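Local coordinates for 5-oxopent-3-ene-1,2,5-tricarboxylate decarboxylase (Exiguobacterium antarcticum B7, PDB 6IYM), which belongs to the fumarylacetoacetate hydrolase family, a mainly beta, magnesium-binding fold that here pairs with a second subunit, at residues S35-I40 and L67-V72; R136-E141 and M229-G234; D160-H165 and R170-D175; D188-A193 and V263-I268; V219-E224 and D235-G240. All coordinates share one frame; numbering follows the deposited sequence.

Contact 1 of 5, residues S35-I40 and L67-V72; sequences SLLEVI and LPPRNV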
# COMPACT_ATOMS: atom_id res chain seq x y z
N SER A 35 -5.94 -5.83 -20.09
CA SER A 35 -5.82 -5.22 -18.74
C SER A 35 -6.91 -4.16 -18.55
O SER A 35 -6.90 -3.14 -19.27
CB SER A 35 -4.48 -4.65 -18.43
OG SER A 35 -4.53 -3.90 -17.23
N LEU A 36 -7.83 -4.44 -17.63
CA LEU A 36 -8.92 -3.51 -17.29
C LEU A 36 -8.33 -2.31 -16.54
O LEU A 36 -8.95 -1.25 -16.62
CB LEU A 36 -9.98 -4.26 -16.47
CG LEU A 36 -11.21 -3.45 -16.10
CD1 LEU A 36 -11.91 -2.93 -17.34
CD2 LEU A 36 -12.16 -4.29 -15.26
N LEU A 37 -7.19 -2.47 -15.86
CA LEU A 37 -6.48 -1.35 -15.20
C LEU A 37 -5.99 -0.37 -16.28
O LEU A 37 -6.11 0.85 -16.07
CB LEU A 37 -5.29 -1.86 -14.40
CG LEU A 37 -4.38 -0.77 -13.84
CD1 LEU A 37 -5.16 0.17 -12.93
CD2 LEU A 37 -3.20 -1.39 -13.10
N GLU A 38 -5.48 -0.94 -17.37
CA GLU A 38 -4.98 -0.18 -18.54
C GLU A 38 -6.12 0.65 -19.11
O GLU A 38 -5.86 1.80 -19.46
CB GLU A 38 -4.45 -1.14 -19.60
CG GLU A 38 -3.02 -0.85 -20.02
CD GLU A 38 -2.43 -1.95 -20.89
OE1 GLU A 38 -1.63 -2.76 -20.37
OE2 GLU A 38 -2.82 -2.02 -22.08
N VAL A 39 -7.32 0.08 -19.20
CA VAL A 39 -8.54 0.76 -19.74
C VAL A 39 -8.86 1.97 -18.86
O VAL A 39 -9.18 3.04 -19.41
CB VAL A 39 -9.74 -0.20 -19.83
CG1 VAL A 39 -11.03 0.52 -20.18
CG2 VAL A 39 -9.48 -1.33 -20.82
N ILE A 40 -8.75 1.82 -17.54
CA ILE A 40 -9.05 2.89 -16.55
C ILE A 40 -7.98 3.99 -16.62
O ILE A 40 -8.38 5.15 -16.77
CB ILE A 40 -9.20 2.29 -15.15
CG1 ILE A 40 -10.38 1.31 -15.11
CG2 ILE A 40 -9.35 3.40 -14.12
CD1 ILE A 40 -10.26 0.23 -14.06
N LEU A 67 -5.31 -6.25 -10.51
CA LEU A 67 -4.39 -6.19 -9.35
C LEU A 67 -4.13 -4.71 -9.07
O LEU A 67 -3.56 -4.01 -9.91
CB LEU A 67 -3.11 -6.97 -9.66
CG LEU A 67 -2.12 -7.08 -8.50
CD1 LEU A 67 -2.63 -8.03 -7.43
CD2 LEU A 67 -0.75 -7.53 -9.00
N PRO A 68 -4.60 -4.16 -7.93
CA PRO A 68 -4.49 -2.73 -7.70
C PRO A 68 -3.00 -2.38 -7.72
O PRO A 68 -2.18 -3.12 -7.18
CB PRO A 68 -5.15 -2.48 -6.34
CG PRO A 68 -5.81 -3.79 -5.95
CD PRO A 68 -5.15 -4.87 -6.78
N PRO A 69 -2.60 -1.28 -8.38
CA PRO A 69 -1.19 -0.92 -8.49
C PRO A 69 -0.58 -0.51 -7.13
O PRO A 69 0.62 -0.49 -7.01
CB PRO A 69 -1.24 0.26 -9.48
CG PRO A 69 -2.58 0.90 -9.20
CD PRO A 69 -3.50 -0.29 -9.02
N ARG A 70 -1.43 -0.20 -6.14
CA ARG A 70 -0.96 0.09 -4.77
C ARG A 70 -1.98 -0.42 -3.75
O ARG A 70 -3.05 -0.90 -4.18
CB ARG A 70 -0.57 1.58 -4.70
CG ARG A 70 -1.72 2.56 -4.52
CD ARG A 70 -1.16 3.94 -4.82
NE ARG A 70 -2.08 5.03 -4.51
CZ ARG A 70 -1.73 6.22 -4.03
NH1 ARG A 70 -0.47 6.51 -3.76
NH2 ARG A 70 -2.67 7.12 -3.80
N ASN A 71 -1.68 -0.36 -2.44
CA ASN A 71 -2.56 -0.98 -1.44
C ASN A 71 -3.95 -0.38 -1.59
O ASN A 71 -4.07 0.82 -1.91
CB ASN A 71 -2.11 -0.80 0.00
CG ASN A 71 -0.79 -1.44 0.34
OD1 ASN A 71 -0.03 -1.81 -0.54
ND2 ASN A 71 -0.49 -1.53 1.62
N VAL A 72 -4.97 -1.21 -1.39
CA VAL A 72 -6.39 -0.80 -1.28
C VAL A 72 -6.52 0.12 -0.05
O VAL A 72 -6.07 -0.27 1.06
CB VAL A 72 -7.31 -2.03 -1.17
CG1 VAL A 72 -8.75 -1.63 -0.97
CG2 VAL A 72 -7.17 -2.92 -2.40
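L37 and P69 meet through apolar carbons: both methyls of L37 come up to CD of the P69 ring, CD2 at 4.2 Å and CD1 at 4.3 Å. CD2 of L37 also lies 4.1 Å from the backbone O of L67, so the forked end of the leucine reaches both the carbonyl that leads into the two prolines and the ring of the second. Its CG is anti to the backbone N (chi1 172°), which carries the branched end off the helix and across to 67-72. L67 itself gives mainly its backbone, because the end of its own side chain leads away.

The next shell fixes the helix. S35 is the N-cap: its OG accepts from E38 N at 3.1 Å, with an N-H...O angle of 158°, and its carbonyl O takes V39 N as the first turn closes. L36 and I40 rest on I184 of strand 178-186, which seats the helix on the sheet.

The linker is held further along. R70 forms a salt bridge through NE with D235 and gives NH2 to the carbonyl of T230, while NH1 reaches S102 of the second subunit. V72 then enters strand 72-75 by backbone bonds with K99.

With just 92 Å² buried and apolar carbon as its main currency, the contact between helix and linker is slight and weakly directional; the polar bonds that fix each partner lie within the helix on one side and around R70 on the other.

Contact 2 of 5, residues R136-E141 and M229-G234; sequences RDLTPE and MTLEAG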
# COMPACT_ATOMS: atom_id res chain seq x y z
N ARG A 136 -5.33 15.46 -6.74
CA ARG A 136 -5.05 15.76 -5.32
C ARG A 136 -6.00 16.88 -4.90
O ARG A 136 -6.42 17.61 -5.78
CB ARG A 136 -3.59 16.17 -5.22
CG ARG A 136 -3.05 16.18 -3.81
CD ARG A 136 -1.64 16.73 -3.84
NE ARG A 136 -1.55 17.96 -3.08
CZ ARG A 136 -0.43 18.45 -2.59
NH1 ARG A 136 0.72 17.82 -2.78
NH2 ARG A 136 -0.45 19.56 -1.88
N ASP A 137 -6.32 16.98 -3.61
CA ASP A 137 -7.11 18.12 -3.06
C ASP A 137 -8.39 18.25 -3.88
O ASP A 137 -8.67 19.33 -4.42
CB ASP A 137 -6.26 19.39 -3.06
CG ASP A 137 -4.94 19.16 -2.35
OD1 ASP A 137 -4.98 18.65 -1.23
OD2 ASP A 137 -3.89 19.42 -2.96
N LEU A 138 -9.12 17.14 -3.99
CA LEU A 138 -10.43 17.05 -4.65
C LEU A 138 -11.45 17.94 -3.91
O LEU A 138 -11.35 18.14 -2.68
CB LEU A 138 -10.84 15.57 -4.73
CG LEU A 138 -10.34 14.84 -5.99
CD1 LEU A 138 -8.87 15.10 -6.24
CD2 LEU A 138 -10.60 13.33 -5.94
N THR A 139 -12.37 18.51 -4.67
CA THR A 139 -13.47 19.37 -4.15
C THR A 139 -14.80 18.65 -4.33
O THR A 139 -14.90 17.75 -5.16
CB THR A 139 -13.53 20.71 -4.91
OG1 THR A 139 -13.95 20.46 -6.25
CG2 THR A 139 -12.21 21.43 -4.92
N PRO A 140 -15.85 19.05 -3.59
CA PRO A 140 -17.21 18.61 -3.88
C PRO A 140 -17.59 18.70 -5.37
O PRO A 140 -18.32 17.84 -5.83
CB PRO A 140 -18.05 19.59 -3.04
CG PRO A 140 -17.19 19.90 -1.85
CD PRO A 140 -15.78 19.92 -2.40
N GLU A 141 -17.04 19.68 -6.08
CA GLU A 141 -17.40 20.01 -7.49
C GLU A 141 -16.68 19.09 -8.49
O GLU A 141 -17.25 18.85 -9.57
CB GLU A 141 -17.09 21.50 -7.76
CG GLU A 141 -17.79 22.09 -8.98
CD GLU A 141 -17.27 21.66 -10.34
OE1 GLU A 141 -16.06 21.37 -10.45
OE2 GLU A 141 -18.07 21.60 -11.31
N MET A 229 -2.59 14.40 -0.36
CA MET A 229 -2.21 13.04 -0.86
C MET A 229 -2.80 12.80 -2.25
O MET A 229 -4.05 12.77 -2.38
CB MET A 229 -2.69 11.92 0.07
CG MET A 229 -1.93 10.63 -0.21
SD MET A 229 -2.54 9.22 0.75
CE MET A 229 -4.15 8.99 0.02
N THR A 230 -1.94 12.59 -3.25
CA THR A 230 -2.34 12.28 -4.65
C THR A 230 -3.00 10.89 -4.71
O THR A 230 -2.43 9.91 -4.16
CB THR A 230 -1.14 12.39 -5.61
OG1 THR A 230 -0.70 13.76 -5.59
CG2 THR A 230 -1.47 12.01 -7.03
N LEU A 231 -4.19 10.83 -5.33
CA LEU A 231 -4.85 9.57 -5.70
C LEU A 231 -4.39 9.22 -7.12
O LEU A 231 -4.39 10.13 -7.96
CB LEU A 231 -6.37 9.73 -5.62
CG LEU A 231 -6.93 10.12 -4.25
CD1 LEU A 231 -8.46 10.23 -4.30
CD2 LEU A 231 -6.50 9.12 -3.19
N GLU A 232 -4.03 7.97 -7.35
CA GLU A 232 -3.61 7.43 -8.67
C GLU A 232 -4.81 6.79 -9.38
O GLU A 232 -5.60 6.14 -8.74
CB GLU A 232 -2.51 6.38 -8.52
CG GLU A 232 -1.38 6.78 -7.59
CD GLU A 232 -0.42 7.84 -8.13
OE1 GLU A 232 -0.57 8.23 -9.30
OE2 GLU A 232 0.47 8.28 -7.36
N ALA A 233 -4.89 6.94 -10.70
CA ALA A 233 -5.77 6.15 -11.58
C ALA A 233 -5.63 4.67 -11.18
O ALA A 233 -4.50 4.19 -11.04
CB ALA A 233 -5.43 6.39 -13.03
N GLY A 234 -6.76 4.01 -10.92
CA GLY A 234 -6.79 2.59 -10.52
C GLY A 234 -6.70 2.39 -9.03
O GLY A 234 -6.72 1.20 -8.58
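R136 has its CG anti to the backbone N (chi1 -166°), and the chain runs on extended before bending at chi3 (117°), which lays its methylenes over the backbone between M229 and T230. CG of R136 comes to 3.7 Å from the carbonyl C of M229. CD of R136 lies 3.6 Å from OG1 of T230, the side chains of R136 and T230 crossing at about a right angle. T230 meets the arginine with OG1 because that oxygen is anti to its own carbonyl carbon, beside the backbone N.

The bend at chi3 also turns the guanidinium back to its neighbour in sequence. NE of R136 forms a salt bridge with OD2 of D137 at 2.8 Å, nearly straight at 170°. NE meets OD2 on the syn side but tilted out of the carboxylate plane, while OD2 lies near the guanidinium plane, which probably limits rotation of the group. OD1 of D137 is taken by the backbone N of G228. Two further polar atoms reach across the dimer: NH1 of R136 bridges to E112 of the second subunit, and OG1 of T230 is hydrogen-bonded to D175 of that subunit.

Deeper in, L138 and L231 add a small apolar contact, CD2 to CD1 at 4.1 Å, with L231 also resting on V225 of helix 218-225. Backbone bonds from D137 to S226 and from L231 to G135 stitch the surrounding loops together.

Two irregular connections of the fumarylacetoacetate hydrolase fold thus meet here, one following strand 121-131 and the other leading into strand 236-238, with their polar edge at the subunit interface.

Contact 3 of 5, residues D160-H165 and R170-D175; sequences DLQKEH and RGKSLD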
# COMPACT_ATOMS: atom_id res chain seq x y z
N ASP A 160 -8.09 -10.78 15.95
CA ASP A 160 -7.05 -11.00 16.99
C ASP A 160 -5.72 -10.38 16.51
O ASP A 160 -5.04 -9.74 17.33
CB ASP A 160 -7.00 -12.48 17.42
CG ASP A 160 -7.02 -13.48 16.27
OD1 ASP A 160 -7.00 -13.03 15.08
OD2 ASP A 160 -7.00 -14.69 16.55
N LEU A 161 -5.41 -10.47 15.22
CA LEU A 161 -4.17 -9.87 14.63
C LEU A 161 -4.28 -8.34 14.67
O LEU A 161 -3.23 -7.64 14.82
CB LEU A 161 -3.98 -10.41 13.21
CG LEU A 161 -3.33 -11.79 13.11
CD1 LEU A 161 -3.99 -12.78 14.04
CD2 LEU A 161 -3.37 -12.30 11.69
N GLN A 162 -5.51 -7.81 14.57
CA GLN A 162 -5.78 -6.35 14.65
C GLN A 162 -5.24 -5.80 15.97
O GLN A 162 -4.64 -4.72 15.96
CB GLN A 162 -7.27 -6.04 14.57
CG GLN A 162 -7.77 -5.60 13.21
CD GLN A 162 -9.23 -5.20 13.30
OE1 GLN A 162 -10.09 -5.98 13.67
NE2 GLN A 162 -9.51 -3.94 13.00
N LYS A 163 -5.48 -6.49 17.07
CA LYS A 163 -5.06 -6.04 18.41
C LYS A 163 -3.59 -6.42 18.62
O LYS A 163 -2.86 -5.62 19.23
CB LYS A 163 -6.03 -6.60 19.45
CG LYS A 163 -7.43 -5.99 19.39
CD LYS A 163 -8.32 -6.29 20.58
CE LYS A 163 -7.73 -5.79 21.89
NZ LYS A 163 -8.71 -5.90 23.00
N GLU A 164 -3.17 -7.58 18.12
CA GLU A 164 -1.80 -8.14 18.30
C GLU A 164 -0.76 -7.24 17.60
O GLU A 164 0.39 -7.20 18.07
CB GLU A 164 -1.77 -9.55 17.72
CG GLU A 164 -0.43 -10.25 17.81
CD GLU A 164 -0.50 -11.75 17.51
OE1 GLU A 164 -1.55 -12.39 17.83
OE2 GLU A 164 0.48 -12.28 16.94
N HIS A 165 -1.14 -6.57 16.52
CA HIS A 165 -0.20 -5.78 15.67
C HIS A 165 -0.58 -4.30 15.73
O HIS A 165 0.10 -3.50 15.03
CB HIS A 165 -0.14 -6.35 14.25
CG HIS A 165 0.43 -7.72 14.20
ND1 HIS A 165 1.74 -7.99 14.53
CD2 HIS A 165 -0.12 -8.92 13.89
CE1 HIS A 165 1.98 -9.28 14.39
NE2 HIS A 165 0.86 -9.87 13.99
N ARG A 170 -1.64 -5.67 9.03
CA ARG A 170 -1.29 -7.11 8.97
C ARG A 170 -2.58 -7.95 9.04
O ARG A 170 -2.73 -8.81 8.18
CB ARG A 170 -0.32 -7.53 10.08
CG ARG A 170 0.04 -9.00 10.00
CD ARG A 170 1.38 -9.40 10.61
NE ARG A 170 1.36 -10.83 10.87
CZ ARG A 170 1.49 -11.77 9.95
NH1 ARG A 170 1.69 -11.46 8.68
NH2 ARG A 170 1.42 -13.03 10.31
N GLY A 171 -3.44 -7.73 10.02
CA GLY A 171 -4.67 -8.53 10.22
C GLY A 171 -5.65 -8.39 9.07
O GLY A 171 -6.59 -9.21 9.03
N LYS A 172 -5.44 -7.44 8.14
CA LYS A 172 -6.32 -7.23 6.95
C LYS A 172 -5.62 -7.66 5.66
O LYS A 172 -6.25 -7.55 4.60
CB LYS A 172 -6.78 -5.77 6.91
CG LYS A 172 -7.75 -5.44 8.03
CD LYS A 172 -8.35 -4.08 8.03
CE LYS A 172 -9.42 -3.92 9.11
NZ LYS A 172 -10.79 -4.20 8.62
N SER A 173 -4.37 -8.13 5.73
CA SER A 173 -3.48 -8.22 4.56
C SER A 173 -2.93 -9.63 4.32
O SER A 173 -2.17 -9.79 3.32
CB SER A 173 -2.40 -7.18 4.70
OG SER A 173 -2.97 -5.89 4.69
N LEU A 174 -3.36 -10.65 5.08
CA LEU A 174 -2.98 -12.06 4.82
C LEU A 174 -3.48 -12.47 3.44
O LEU A 174 -4.56 -11.99 3.08
CB LEU A 174 -3.60 -12.96 5.89
CG LEU A 174 -3.11 -12.75 7.31
CD1 LEU A 174 -3.44 -13.95 8.18
CD2 LEU A 174 -1.61 -12.49 7.35
N ASP A 175 -2.78 -13.37 2.74
CA ASP A 175 -3.20 -13.83 1.40
C ASP A 175 -4.67 -14.31 1.50
O ASP A 175 -5.00 -15.07 2.42
CB ASP A 175 -2.26 -14.91 0.84
CG ASP A 175 -0.80 -14.45 0.63
OD1 ASP A 175 -0.49 -13.24 0.81
OD2 ASP A 175 0.03 -15.31 0.33
O HOH W 1 -3.18 -6.22 12.32
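R170 runs across one face of the H165 ring. Its CG is anti to the backbone N and the chain stays extended to NE, which puts CD over the imidazole in a CH-pi contact, 3.7 Å from the ring centroid and 20° off the normal. The ring and guanidinium planes stand 84° apart, and NE2 of H165 lies at the guanidinium edge, 3.3 Å from NE of R170. The opposite face of the ring receives CG of E164. Both polar ends are completed by the second subunit: ND1 of H165 with the carbonyl of F94, NH2 of R170 with that of R227.

CB of L161 lies against G171 CA at 3.6 Å, where the two backbones come close. Chi1 of L161 sets CG beside the backbone N, from where CD2 reaches CD1 of L174 at 3.9 Å, the two chains crossing at about a right angle. Beside them a water accepts from G171 N at 2.8 Å and gives a weak bond to L161 O.

K172 extends as far as CE, which lies 3.9 Å from NE2 of Q162, and bends at chi4 (-93°), delivering NZ to OD2 of D155 and to T157. D155 is a magnesium ligand, so K172 is a second-shell residue of the metal site, and the packing of helix 159-164 on its loop helps to place it.

Contact 4 of 5, residues D188-A193 and V263-I268; sequences DAFDPA and VSIEGI. Unlike the reference sequence in segment 188-193: A189 (reference Ser).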
# COMPACT_ATOMS: atom_id res chain seq x y z
N ASP A 188 -21.08 7.05 -14.31
CA ASP A 188 -22.22 7.66 -15.03
C ASP A 188 -23.49 6.82 -14.79
O ASP A 188 -24.54 7.43 -14.71
CB ASP A 188 -21.88 7.83 -16.52
CG ASP A 188 -22.31 9.19 -17.05
OD1 ASP A 188 -22.09 10.19 -16.34
OD2 ASP A 188 -22.91 9.24 -18.15
N ALA A 189 -23.36 5.50 -14.60
CA ALA A 189 -24.44 4.50 -14.53
C ALA A 189 -24.81 4.14 -13.09
O ALA A 189 -25.54 3.15 -12.91
CB ALA A 189 -24.02 3.24 -15.27
N PHE A 190 -24.32 4.87 -12.10
CA PHE A 190 -24.40 4.42 -10.68
C PHE A 190 -24.38 5.62 -9.75
O PHE A 190 -23.38 6.33 -9.80
CB PHE A 190 -23.24 3.48 -10.37
CG PHE A 190 -23.39 2.74 -9.07
CD1 PHE A 190 -24.12 1.57 -9.01
CD2 PHE A 190 -22.89 3.28 -7.90
CE1 PHE A 190 -24.27 0.90 -7.80
CE2 PHE A 190 -23.04 2.62 -6.69
CZ PHE A 190 -23.72 1.42 -6.64
N ASP A 191 -25.43 5.79 -8.93
CA ASP A 191 -25.52 6.82 -7.85
C ASP A 191 -25.32 6.09 -6.52
O ASP A 191 -26.11 5.21 -6.17
CB ASP A 191 -26.84 7.59 -7.90
CG ASP A 191 -26.99 8.75 -6.93
OD1 ASP A 191 -26.26 8.80 -5.92
OD2 ASP A 191 -27.86 9.61 -7.18
N PRO A 192 -24.25 6.38 -5.77
CA PRO A 192 -24.04 5.75 -4.46
C PRO A 192 -24.82 6.33 -3.26
O PRO A 192 -24.53 5.92 -2.12
CB PRO A 192 -22.53 5.98 -4.28
CG PRO A 192 -22.28 7.31 -4.93
CD PRO A 192 -23.14 7.26 -6.17
N ALA A 193 -25.75 7.26 -3.49
CA ALA A 193 -26.54 7.94 -2.42
C ALA A 193 -27.28 6.92 -1.53
O ALA A 193 -27.29 7.10 -0.28
CB ALA A 193 -27.55 8.89 -3.01
N VAL A 263 -21.46 -11.22 -0.48
CA VAL A 263 -21.64 -9.74 -0.42
C VAL A 263 -22.33 -9.31 -1.72
O VAL A 263 -21.93 -9.74 -2.81
CB VAL A 263 -20.28 -9.02 -0.24
CG1 VAL A 263 -20.43 -7.51 -0.10
CG2 VAL A 263 -19.46 -9.59 0.92
N SER A 264 -23.35 -8.49 -1.62
CA SER A 264 -24.04 -7.96 -2.80
C SER A 264 -24.25 -6.46 -2.59
O SER A 264 -24.38 -6.02 -1.42
CB SER A 264 -25.34 -8.67 -3.06
OG SER A 264 -26.26 -8.37 -2.02
N ILE A 265 -24.25 -5.74 -3.70
CA ILE A 265 -24.52 -4.28 -3.74
C ILE A 265 -25.46 -4.08 -4.92
O ILE A 265 -25.11 -4.54 -6.01
CB ILE A 265 -23.23 -3.47 -3.91
CG1 ILE A 265 -22.24 -3.82 -2.78
CG2 ILE A 265 -23.57 -1.98 -3.98
CD1 ILE A 265 -21.07 -2.85 -2.64
N GLU A 266 -26.64 -3.51 -4.68
CA GLU A 266 -27.67 -3.43 -5.74
C GLU A 266 -27.09 -2.51 -6.82
O GLU A 266 -26.46 -1.52 -6.48
CB GLU A 266 -29.04 -3.06 -5.14
CG GLU A 266 -29.30 -1.59 -4.90
CD GLU A 266 -30.48 -1.29 -3.98
OE1 GLU A 266 -31.35 -2.18 -3.75
OE2 GLU A 266 -30.52 -0.15 -3.46
N GLY A 267 -27.20 -2.94 -8.08
CA GLY A 267 -26.65 -2.23 -9.25
C GLY A 267 -25.31 -2.80 -9.66
O GLY A 267 -24.94 -2.56 -10.80
N ILE A 268 -24.60 -3.53 -8.78
CA ILE A 268 -23.25 -4.07 -9.10
C ILE A 268 -23.32 -5.60 -9.24
O ILE A 268 -22.89 -6.16 -10.29
CB ILE A 268 -22.24 -3.62 -8.04
CG1 ILE A 268 -22.39 -2.13 -7.72
CG2 ILE A 268 -20.83 -4.00 -8.48
CD1 ILE A 268 -21.17 -1.50 -7.11
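A hydrophobic pocket at the turn joining strands 260-265 and 269-276 receives the ring of F190, which comes from the loop between strands 178-186 and 196-201. With CG anti to the backbone N (chi1 -168°), the phenylalanine is carried straight off its loop toward the turn, and the CE1-CZ end of the ring does the touching.

CE1 packs against CG1 of I268 at 3.6 Å, and CZ lies 3.9 Å from CD1 of the same residue; the two side chains cross at about a right angle. I268 presents this branch because its CG1 sits anti to the carbonyl carbon, beside the backbone N (chi1 -45°). On the strand side, CG2 of I265 comes to 4.3 Å from CZ. The ring edge faces backbone: the O of E266 lies 3.5 Å from CE1, near the ring plane. G267 has positive phi (97°), and its CA comes up to the same edge, 4.2 Å from CE1.

Each partner is shaped locally. The turn is closed by I268 N bonding to I265 O at 3.0 Å, while beyond F190 the OD1 of D191 accepts from A193 N at 2.9 Å in an Asx turn, the donor standing above the carboxylate plane.

Around the pocket, F190 also meets the ring of Y150 on strand 147-158 and touches V185 on strand 178-186. I268 leans on V183 and V185 of that strand and I265 on V197 of strand 196-201, so the contact sits between the two mixed sheets.

Contact 5 of 5, residues V219-E224 and D235-G240; sequences VTILTE and DVIATG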
# COMPACT_ATOMS: atom_id res chain seq x y z
N VAL A 219 -18.42 11.47 -1.96
CA VAL A 219 -17.76 12.78 -2.23
C VAL A 219 -16.92 13.21 -1.02
O VAL A 219 -15.74 13.54 -1.23
CB VAL A 219 -18.74 13.86 -2.72
CG1 VAL A 219 -18.15 15.26 -2.65
CG2 VAL A 219 -19.17 13.57 -4.15
N THR A 220 -17.41 13.12 0.21
CA THR A 220 -16.62 13.50 1.43
C THR A 220 -15.39 12.61 1.59
O THR A 220 -14.32 13.09 2.01
CB THR A 220 -17.48 13.42 2.70
OG1 THR A 220 -18.70 14.09 2.40
CG2 THR A 220 -16.85 14.04 3.92
N ILE A 221 -15.52 11.31 1.34
CA ILE A 221 -14.35 10.39 1.42
C ILE A 221 -13.29 10.90 0.42
O ILE A 221 -12.16 11.12 0.86
CB ILE A 221 -14.77 8.92 1.16
CG1 ILE A 221 -15.51 8.33 2.37
CG2 ILE A 221 -13.56 8.11 0.77
CD1 ILE A 221 -16.34 7.12 2.06
N LEU A 222 -13.65 11.11 -0.84
CA LEU A 222 -12.72 11.56 -1.91
C LEU A 222 -12.03 12.87 -1.51
O LEU A 222 -10.79 12.94 -1.55
CB LEU A 222 -13.50 11.72 -3.21
CG LEU A 222 -14.00 10.43 -3.85
CD1 LEU A 222 -14.99 10.75 -4.96
CD2 LEU A 222 -12.84 9.62 -4.39
N THR A 223 -12.83 13.87 -1.12
CA THR A 223 -12.40 15.19 -0.59
C THR A 223 -11.37 15.03 0.54
O THR A 223 -10.30 15.67 0.47
CB THR A 223 -13.63 15.96 -0.10
OG1 THR A 223 -14.25 16.46 -1.29
CG2 THR A 223 -13.28 17.02 0.92
N GLU A 224 -11.67 14.21 1.55
CA GLU A 224 -10.84 14.08 2.78
C GLU A 224 -9.56 13.28 2.49
O GLU A 224 -8.49 13.65 3.00
CB GLU A 224 -11.65 13.41 3.88
CG GLU A 224 -12.71 14.30 4.47
CD GLU A 224 -12.13 15.35 5.40
OE1 GLU A 224 -11.58 14.95 6.46
OE2 GLU A 224 -12.20 16.55 5.05
N ASP A 235 -6.59 3.47 -8.25
CA ASP A 235 -6.79 3.38 -6.77
C ASP A 235 -8.16 2.75 -6.46
O ASP A 235 -9.14 3.06 -7.18
CB ASP A 235 -6.71 4.74 -6.10
CG ASP A 235 -5.35 5.08 -5.53
OD1 ASP A 235 -4.56 4.13 -5.31
OD2 ASP A 235 -5.10 6.28 -5.31
N VAL A 236 -8.21 1.92 -5.42
CA VAL A 236 -9.44 1.27 -4.89
C VAL A 236 -9.66 1.79 -3.47
O VAL A 236 -8.81 1.55 -2.60
CB VAL A 236 -9.36 -0.27 -4.91
CG1 VAL A 236 -10.65 -0.93 -4.42
CG2 VAL A 236 -9.00 -0.80 -6.28
N ILE A 237 -10.77 2.46 -3.22
CA ILE A 237 -11.07 2.96 -1.85
C ILE A 237 -12.26 2.16 -1.32
O ILE A 237 -13.39 2.28 -1.90
CB ILE A 237 -11.30 4.48 -1.88
CG1 ILE A 237 -10.15 5.18 -2.61
CG2 ILE A 237 -11.47 5.02 -0.46
CD1 ILE A 237 -10.33 6.66 -2.78
N ALA A 238 -12.05 1.43 -0.24
CA ALA A 238 -13.09 0.64 0.45
C ALA A 238 -13.78 1.57 1.46
O ALA A 238 -13.08 2.05 2.33
CB ALA A 238 -12.48 -0.57 1.08
N THR A 239 -15.10 1.80 1.36
CA THR A 239 -15.79 2.95 2.00
C THR A 239 -16.44 2.57 3.32
O THR A 239 -17.24 3.38 3.82
CB THR A 239 -16.78 3.62 1.04
OG1 THR A 239 -17.74 2.65 0.64
CG2 THR A 239 -16.11 4.19 -0.19
N GLY A 240 -16.04 1.43 3.90
CA GLY A 240 -16.52 0.93 5.20
C GLY A 240 -17.67 -0.06 5.03
O GLY A 240 -18.11 -0.27 3.88
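Apolar contacts make up the whole meeting of helix 218-225 with strand 236-238, and I221 carries most of it. Its two branches part: CG2, anti to the backbone N, goes to CG2 of I237 at 3.9 Å, while CG1, beside the backbone N (chi1 -74°), sends CD1 to T239, 3.7 Å from CB and equally near CG2. The isoleucines slide past each other in opposite directions, whereas I221 and T239 cross at about a right angle. L222 adds a lighter touch, its CD2 lying 4.2 Å from CD1 of I237. All four residues are buried.

Hydrogen bonds are made outside the contact itself. At T239, OG1 stands between the backbone N and the carbonyl carbon (chi1 59°), which leaves the methyl for I221; the hydroxyl is satisfied by the O of L127. In the helix, T223 N bonds to V219 O at 2.9 Å, part of the regular backbone pattern.

Strand 236-238 pairs parallel with 72-75 and antiparallel with 121-131, and its A238 side chain points away from the helix, touching C74 and E126. Just past it, G240 N binds OE1 of E126, a magnesium ligand. A helix laid over the face of a mixed sheet, its strand running out toward the metal site, is the alpha-on-beta packing seen here in the fumarylacetoacetate hydrolase fold.

How the contacts relate
Contact 1 closes first along the chain. Contact 3 is nested within the span of contact 2, contact 5 within that of contact 4, and the segments of contact 2 alternate with those of contacts 4 and 5. Contacts 2 and 5 are neighbours, centres about 9 Å apart, and segment 229-234 lies in the connection joining the segments of contact 5. R70 ties contact 1 to both, through T230 and D235. Contact 3 lies apart, about 29 Å between centres from contact 4 and on the opposite side of the chain's centre. Contacts 1, 2 and 3 all reach the second subunit, so these three lie at or beside the subunit interface, with magnesium nearest contact 3.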